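Local coordinates for protein GP37 (Pseudomonas phage phikz, PDB 5FT0) that inhibits the host RNA degradosome during phage infection, probably by binding RNase E, at residues Y57-Q62 and R71-S76; S212-G215 and E221-L224. All coordinates share one frame; numbering follows the deposited sequence. Where two conformers were deposited one is given.

How the interactions relate
Interaction 1 is a surface contact, about 17 Å from the chain centre, where the last strand of the small four-stranded sheet meets helix 67-82. Interaction 2 lies closer in, about 12 Å from that centre and partly buried, and pairs neighbouring strands of the seven-stranded sheet. The first is held by aromatic rings and one water, with no direct hydrogen bond between its segments; the second rests on backbone hydrogen bonds and carries a carboxylate pair beside a bound arginine. Their centres are 12 Å apart, and helix 67-82 connects them: S76 CB approaches E222 O to 3.4 Å, while Y73 on the same helix packs against the smaller sheet through F59 and Y57.

Interaction 1: Y57-Q62 and R71-S76; sequences YTFKPQ and REYVLS
An aromatic cluster of Y57, F59 and Y73 joins the edge strand 55-59 of the small antiparallel sheet to helix 67-82. Strand and helix axes approach no closer than 10.6 Å, so the gap is bridged by side chains, with the Y73 ring reaching from the helix to both strand residues. Its CG stands anti to the backbone N (chi1 178°), which extends the ring off the helix toward the strand. F59 covers one face of that ring: the centroids are 4.3 Å apart, the planes are inclined by 25°, and CD1 of F59 sits over the centre. The same face receives F59 CB, which comes within 3.5 Å of Y73 CE1 and makes a CH-pi contact. The first torsion of F59 places CG between the backbone N and the carbonyl carbon, and the phenyl ring then runs past Y73 in the opposite direction. Y57 meets Y73 differently. Its CB lies in the plane of the Y73 ring at the edge, 3.6 Å from Y73 CE2, and the two rings form an offset edge-to-face pair with planes at 77°, the Y73 edge directed to the Y57 face. The phenol end of Y73 is tied by water: one molecule lies 2.7 Å from Y73 OH and donates to T58 O at 3.2 Å. Y73 OH also hydrogen-bonds to R77 on the next turn of the helix, while V43 and V45 of the neighbouring strand pack on F59. With one face stacked, one edge abutted and the hydroxyl engaged by both water and R77, the Y73 ring is probably restricted in tilt and rotation; the attachment of strand to helix is therefore mainly apolar, with a water bridge at the phenol end of Y73.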
ATOM      1  N   TYR A  57      12.903  12.993   6.668  1.00 34.62           N
ATOM      2  CA  TYR A  57      12.648  13.507   8.007  1.00 32.11           C
ATOM      3  C   TYR A  57      12.432  15.013   7.947  1.00 35.43           C
ATOM      4  O   TYR A  57      12.877  15.691   7.018  1.00 34.15           O
ATOM      5  CB  TYR A  57      13.803  13.215   8.976  1.00 38.72           C
ATOM      6  CG  TYR A  57      14.280  11.783   9.014  1.00 36.74           C
ATOM      7  CD1 TYR A  57      13.520  10.790   9.617  1.00 35.43           C
ATOM      8  CD2 TYR A  57      15.513  11.432   8.479  1.00 38.64           C
ATOM      9  CE1 TYR A  57      13.964   9.478   9.665  1.00 36.24           C
ATOM     10  CE2 TYR A  57      15.967  10.125   8.525  1.00 44.27           C
ATOM     11  CZ  TYR A  57      15.190   9.153   9.119  1.00 39.68           C
ATOM     12  OH  TYR A  57      15.642   7.854   9.166  1.00 45.77           O
ATOM     13  N   THR A  58      11.756  15.532   8.971  1.00 40.23           N
ATOM     14  CA  THR A  58      11.615  16.968   9.181  1.00 37.27           C
ATOM     15  C   THR A  58      11.799  17.259  10.661  1.00 35.71           C
ATOM     16  O   THR A  58      11.155  16.622  11.500  1.00 35.56           O
ATOM     17  CB  THR A  58      10.248  17.482   8.707  1.00 39.42           C
ATOM     18  OG1 THR A  58      10.121  17.278   7.295  1.00 40.12           O
ATOM     19  CG2 THR A  58      10.094  18.971   9.014  1.00 41.68           C
ATOM     20  N   PHE A  59      12.680  18.204  10.982  1.00 34.90           N
ATOM     21  CA  PHE A  59      12.885  18.604  12.366  1.00 33.74           C
ATOM     22  C   PHE A  59      13.039  20.118  12.439  1.00 35.48           C
ATOM     23  O   PHE A  59      13.289  20.789  11.435  1.00 33.27           O
ATOM     24  CB  PHE A  59      14.100  17.894  12.993  1.00 33.31           C
ATOM     25  CG  PHE A  59      15.432  18.336  12.441  1.00 31.59           C
ATOM     26  CD1 PHE A  59      15.984  17.708  11.334  1.00 34.36           C
ATOM     27  CD2 PHE A  59      16.146  19.358  13.048  1.00 34.81           C
ATOM     28  CE1 PHE A  59      17.215  18.104  10.835  1.00 30.89           C
ATOM     29  CE2 PHE A  59      17.375  19.759  12.553  1.00 32.52           C
ATOM     30  CZ  PHE A  59      17.911  19.129  11.446  1.00 28.53           C
ATOM     31  N   LYS A  60      12.877  20.648  13.653  1.00 36.77           N
ATOM     32  CA  LYS A  60      12.976  22.079  13.898  1.00 39.49           C
ATOM     33  C   LYS A  60      14.342  22.383  14.494  1.00 38.34           C
ATOM     34  O   LYS A  60      14.600  22.001  15.645  1.00 36.95           O
ATOM     35  CB  LYS A  60      11.870  22.539  14.848  1.00 39.21           C
ATOM     36  CG  LYS A  60      10.463  22.102  14.451  1.00 52.68           C
ATOM     37  CD  LYS A  60       9.964  22.785  13.189  1.00 55.76           C
ATOM     38  CE  LYS A  60       9.855  24.294  13.364  1.00 57.23           C
ATOM     39  NZ  LYS A  60       8.964  24.707  14.483  1.00 67.87           N
ATOM     40  N   PRO A  61      15.238  23.057  13.777  1.00 34.63           N
ATOM     41  CA  PRO A  61      16.568  23.331  14.334  1.00 36.55           C
ATOM     42  C   PRO A  61      16.521  24.334  15.479  1.00 37.64           C
ATOM     43  O   PRO A  61      15.699  25.253  15.502  1.00 35.52           O
ATOM     44  CB  PRO A  61      17.343  23.893  13.137  1.00 35.84           C
ATOM     45  CG  PRO A  61      16.286  24.485  12.259  1.00 41.27           C
ATOM     46  CD  PRO A  61      15.082  23.594  12.414  1.00 36.29           C
ATOM     47  N   GLN A  62      17.423  24.139  16.440  1.00 36.21           N
ATOM     48  CA  GLN A  62      17.567  25.029  17.586  1.00 41.38           C
ATOM     49  C   GLN A  62      18.722  26.007  17.429  1.00 34.61           C
ATOM     50  O   GLN A  62      18.939  26.840  18.314  1.00 38.94           O
ATOM     51  CB  GLN A  62      17.743  24.211  18.872  1.00 39.13           C
ATOM     52  CG  GLN A  62      16.500  23.432  19.273  1.00 37.59           C
ATOM     53  CD  GLN A  62      15.282  24.328  19.421  1.00 53.45           C
ATOM     54  OE1 GLN A  62      15.343  25.383  20.055  1.00 52.79           O
ATOM     55  NE2 GLN A  62      14.166  23.912  18.831  1.00 55.66           N
ATOM     56  N   ARG A  71      23.826  15.517  10.453  1.00 31.64           N
ATOM     57  CA  ARG A  71      24.452  14.217  10.674  0.60 32.24           C
ATOM     58  C   ARG A  71      24.068  13.654  12.036  1.00 28.58           C
ATOM     59  O   ARG A  71      23.746  12.466  12.163  1.00 26.63           O
ATOM     60  CB  ARG A  71      25.972  14.334  10.552  0.60 30.59           C
ATOM     61  CG  ARG A  71      26.706  13.019  10.766  0.60 33.03           C
ATOM     62  CD  ARG A  71      28.216  13.215  10.742  0.60 34.44           C
ATOM     63  NE  ARG A  71      28.674  13.784   9.480  0.60 31.98           N
ATOM     64  CZ  ARG A  71      29.100  13.065   8.447  0.60 37.43           C
ATOM     65  NH1 ARG A  71      29.132  11.740   8.524  0.60 27.80           N
ATOM     66  NH2 ARG A  71      29.500  13.671   7.338  0.60 35.01           N
ATOM     67  N   GLU A  72      24.099  14.496  13.069  1.00 27.11           N
ATOM     68  CA  GLU A  72      23.700  14.051  14.400  1.00 30.51           C
ATOM     69  C   GLU A  72      22.235  13.640  14.421  1.00 30.64           C
ATOM     70  O   GLU A  72      21.875  12.614  15.010  1.00 29.44           O
ATOM     71  CB  GLU A  72      23.956  15.153  15.427  1.00 31.62           C
ATOM     72  CG  GLU A  72      25.094  14.865  16.383  1.00 45.56           C
ATOM     73  CD  GLU A  72      25.068  15.772  17.599  1.00 55.40           C
ATOM     74  OE1 GLU A  72      24.524  16.894  17.500  1.00 58.83           O
ATOM     75  OE2 GLU A  72      25.585  15.360  18.657  1.00 69.08           O
ATOM     76  N   TYR A  73      21.371  14.434  13.781  1.00 23.91           N
ATOM     77  CA  TYR A  73      19.945  14.120  13.783  1.00 25.36           C
ATOM     78  C   TYR A  73      19.679  12.772  13.126  1.00 24.07           C
ATOM     79  O   TYR A  73      18.931  11.945  13.660  1.00 25.61           O
ATOM     80  CB  TYR A  73      19.148  15.218  13.078  1.00 27.40           C
ATOM     81  CG  TYR A  73      17.673  14.899  13.022  1.00 27.32           C
ATOM     82  CD1 TYR A  73      16.854  15.139  14.115  1.00 22.94           C
ATOM     83  CD2 TYR A  73      17.106  14.326  11.891  1.00 24.72           C
ATOM     84  CE1 TYR A  73      15.509  14.829  14.080  1.00 32.25           C
ATOM     85  CE2 TYR A  73      15.760  14.013  11.847  1.00 34.47           C
ATOM     86  CZ  TYR A  73      14.968  14.268  12.944  1.00 26.63           C
ATOM     87  OH  TYR A  73      13.629  13.962  12.908  1.00 37.68           O
ATOM     88  N   VAL A  74      20.279  12.535  11.958  1.00 25.21           N
ATOM     89  CA  VAL A  74      20.046  11.283  11.243  1.00 27.63           C
ATOM     90  C   VAL A  74      20.550  10.101  12.060  1.00 26.18           C
ATOM     91  O   VAL A  74      19.910   9.044  12.107  1.00 29.47           O
ATOM     92  CB  VAL A  74      20.699  11.332   9.848  1.00 29.00           C
ATOM     93  CG1 VAL A  74      20.558   9.985   9.150  1.00 22.87           C
ATOM     94  CG2 VAL A  74      20.069  12.430   9.005  1.00 26.17           C
ATOM     95  N   LEU A  75      21.699  10.259  12.723  1.00 27.74           N
ATOM     96  CA  LEU A  75      22.197   9.203  13.598  1.00 23.43           C
ATOM     97  C   LEU A  75      21.206   8.897  14.714  1.00 25.85           C
ATOM     98  O   LEU A  75      20.980   7.728  15.048  1.00 26.72           O
ATOM     99  CB  LEU A  75      23.556   9.591  14.181  1.00 27.35           C
ATOM    100  CG  LEU A  75      24.776   9.421  13.275  1.00 30.07           C
ATOM    101  CD1 LEU A  75      26.044   9.878  13.987  1.00 33.35           C
ATOM    102  CD2 LEU A  75      24.903   7.968  12.842  1.00 27.58           C
ATOM    103  N   SER A  76      20.592   9.934  15.293  1.00 23.78           N
ATOM    104  CA  SER A  76      19.638   9.710  16.375  1.00 25.80           C
ATOM    105  C   SER A  76      18.410   8.947  15.893  1.00 28.15           C
ATOM    106  O   SER A  76      17.805   8.198  16.668  1.00 26.25           O
ATOM    107  CB  SER A  76      19.225  11.043  17.003  1.00 28.48           C
ATOM    108  OG  SER A  76      18.303  11.733  16.178  1.00 31.29           O
TER
HETATM  109  O   HOH W   1      11.836  15.402  14.364  1.00 48.02           O

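Interaction 2: S212-G215 and E221-L224; sequences SFEG and EEVL. With ARG (arginine), chain C.
G215 and V223 exchange two backbone hydrogen bonds: G215 N donates to V223 O at 2.7 Å, and V223 N donates to G215 O at 2.8 Å. Next to them, E214 reaches the bound arginine, whose NH1 donates to E214 OE1 over a very short 2.5 Å. That oxygen also lies 2.7 Å from E222 OE2, a separation at which one of the two acids probably holds a proton; the nearby guanidinium charge would be expected to offset negative charge that remains on the pair, whose carboxylate planes are turned 55° apart. Both glutamate chains run extended beyond CG, and E222, with CG anti to the backbone N (chi1 -162°), leans across so that its carboxylate ends near that of E214. F190, D192 and A194 complete the arginine pocket seen in the crystal.

These strands are the two arms of the beta hairpin 206-217 and 220-232, within the large antiparallel sheet. Their short segment axes run at 158° to each other, nearly antiparallel, consistent with a twisted pair. G215 faces V223 as the hydrogen-bonded pair, and E214 faces L224 as the adjacent non-hydrogen-bonded pair, with CA atoms 4.9 Å apart. CA-H...O contacts supplement the pairing, one from E214 CA to V223 O at 3.3 Å and another from L224 CA to F213 O.

On the face carrying E214, L224 lies alongside the glutamate and points the same way, its CD2 4.0 Å from E214 CG, so that the methyl rests against the aliphatic part of the acid. The V223 side chain, on the other face, packs against I79 and A80 of helix 67-82. Farther along, F213 meets the ring of F184 and touches Y180 and T181 of the long helix 158-187.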
ATOM      1  N   SER A 212       6.180   7.859  25.630  1.00 22.48           N
ATOM      2  CA  SER A 212       7.346   8.480  25.020  1.00 29.33           C
ATOM      3  C   SER A 212       8.543   8.416  25.961  1.00 30.96           C
ATOM      4  O   SER A 212       8.394   8.388  27.186  1.00 32.99           O
ATOM      5  CB  SER A 212       7.056   9.931  24.637  1.00 26.08           C
ATOM      6  OG  SER A 212       6.123   9.982  23.576  1.00 29.07           O
ATOM      7  N   PHE A 213       9.735   8.392  25.370  1.00 24.93           N
ATOM      8  CA  PHE A 213      10.968   8.212  26.120  1.00 25.07           C
ATOM      9  C   PHE A 213      12.056   9.094  25.530  1.00 27.50           C
ATOM     10  O   PHE A 213      12.079   9.358  24.326  1.00 28.85           O
ATOM     11  CB  PHE A 213      11.425   6.747  26.109  1.00 25.78           C
ATOM     12  CG  PHE A 213      10.362   5.779  26.543  1.00 28.08           C
ATOM     13  CD1 PHE A 213      10.159   5.509  27.886  1.00 32.82           C
ATOM     14  CD2 PHE A 213       9.567   5.140  25.609  1.00 25.85           C
ATOM     15  CE1 PHE A 213       9.183   4.622  28.288  1.00 28.06           C
ATOM     16  CE2 PHE A 213       8.587   4.249  26.006  1.00 26.66           C
ATOM     17  CZ  PHE A 213       8.395   3.991  27.347  1.00 29.86           C
ATOM     18  N   GLU A 214      12.959   9.544  26.399  1.00 30.45           N
ATOM     19  CA  GLU A 214      14.118  10.334  26.010  1.00 33.33           C
ATOM     20  C   GLU A 214      15.360   9.636  26.536  1.00 29.16           C
ATOM     21  O   GLU A 214      15.433   9.315  27.725  1.00 29.15           O
ATOM     22  CB  GLU A 214      14.038  11.760  26.566  1.00 26.51           C
ATOM     23  CG  GLU A 214      12.777  12.510  26.185  1.00 38.91           C
ATOM     24  CD  GLU A 214      12.590  13.775  27.004  1.00 48.50           C
ATOM     25  OE1 GLU A 214      13.180  14.811  26.642  1.00 44.85           O
ATOM     26  OE2 GLU A 214      11.858  13.731  28.016  1.00 51.84           O
ATOM     27  N   GLY A 215      16.331   9.407  25.660  1.00 26.33           N
ATOM     28  CA  GLY A 215      17.511   8.642  26.008  1.00 28.84           C
ATOM     29  C   GLY A 215      18.788   9.421  25.773  1.00 27.85           C
ATOM     30  O   GLY A 215      18.891  10.208  24.831  1.00 30.16           O
ATOM     31  N   GLU A 221      22.457  14.354  20.660  1.00 35.26           N
ATOM     32  CA  GLU A 221      21.858  15.136  21.734  1.00 43.71           C
ATOM     33  C   GLU A 221      20.830  14.317  22.501  1.00 38.46           C
ATOM     34  O   GLU A 221      20.731  14.425  23.730  1.00 35.45           O
ATOM     35  CB  GLU A 221      21.214  16.404  21.172  1.00 41.70           C
ATOM     36  CG  GLU A 221      22.205  17.401  20.595  1.00 59.80           C
ATOM     37  CD  GLU A 221      21.642  18.807  20.511  1.00 71.67           C
ATOM     38  OE1 GLU A 221      20.405  18.970  20.606  1.00 70.98           O
ATOM     39  OE2 GLU A 221      22.442  19.754  20.353  1.00 84.45           O
ATOM     40  N   GLU A 222      20.074  13.475  21.800  1.00 31.38           N
ATOM     41  CA  GLU A 222      18.932  12.813  22.411  1.00 33.66           C
ATOM     42  C   GLU A 222      18.478  11.654  21.535  1.00 33.70           C
ATOM     43  O   GLU A 222      18.544  11.735  20.306  1.00 28.62           O
ATOM     44  CB  GLU A 222      17.791  13.813  22.602  1.00 33.53           C
ATOM     45  CG  GLU A 222      16.722  13.400  23.574  1.00 44.47           C
ATOM     46  CD  GLU A 222      15.713  14.507  23.784  1.00 43.69           C
ATOM     47  OE1 GLU A 222      15.439  15.250  22.816  1.00 48.05           O
ATOM     48  OE2 GLU A 222      15.210  14.646  24.915  1.00 58.96           O
ATOM     49  N   VAL A 223      18.019  10.582  22.174  1.00 28.30           N
ATOM     50  CA  VAL A 223      17.330   9.491  21.497  1.00 29.01           C
ATOM     51  C   VAL A 223      15.869   9.533  21.917  1.00 23.44           C
ATOM     52  O   VAL A 223      15.563   9.562  23.115  1.00 30.69           O
ATOM     53  CB  VAL A 223      17.958   8.126  21.826  1.00 25.78           C
ATOM     54  CG1 VAL A 223      17.177   7.016  21.142  1.00 20.03           C
ATOM     55  CG2 VAL A 223      19.416   8.101  21.395  1.00 31.59           C
ATOM     56  N   LEU A 224      14.972   9.543  20.936  1.00 23.09           N
ATOM     57  CA  LEU A 224      13.537   9.607  21.176  1.00 24.71           C
ATOM     58  C   LEU A 224      12.883   8.318  20.704  1.00 27.31           C
ATOM     59  O   LEU A 224      13.278   7.751  19.683  1.00 27.62           O
ATOM     60  CB  LEU A 224      12.903  10.801  20.450  1.00 25.77           C
ATOM     61  CG  LEU A 224      13.463  12.193  20.759  1.00 34.05           C
ATOM     62  CD1 LEU A 224      12.755  13.244  19.919  1.00 29.29           C
ATOM     63  CD2 LEU A 224      13.340  12.511  22.239  1.00 30.12           C
TER
HETATM   64  N   ARG C1257      15.918  14.190  28.835  1.00 56.08           N
HETATM   65  CA  ARG C1257      16.859  15.204  29.292  1.00 53.59           C
HETATM   66  C   ARG C1257      16.741  15.409  30.800  1.00 57.25           C
HETATM   67  O   ARG C1257      15.660  15.288  31.376  1.00 58.85           O
HETATM   68  CB  ARG C1257      16.617  16.517  28.551  1.00 67.62           C
HETATM   69  CG  ARG C1257      15.188  17.015  28.671  1.00 64.68           C
HETATM   70  CD  ARG C1257      14.914  18.180  27.745  1.00 65.16           C
HETATM   71  NE  ARG C1257      13.575  18.717  27.963  1.00 85.45           N
HETATM   72  CZ  ARG C1257      12.474  18.236  27.394  1.00 79.34           C
HETATM   73  NH1 ARG C1257      12.550  17.206  26.563  1.00 77.53           N
HETATM   74  NH2 ARG C1257      11.296  18.788  27.654  1.00 76.37           N
HETATM   75  OXT ARG C1257      17.724  15.696  31.480  1.00 63.46           O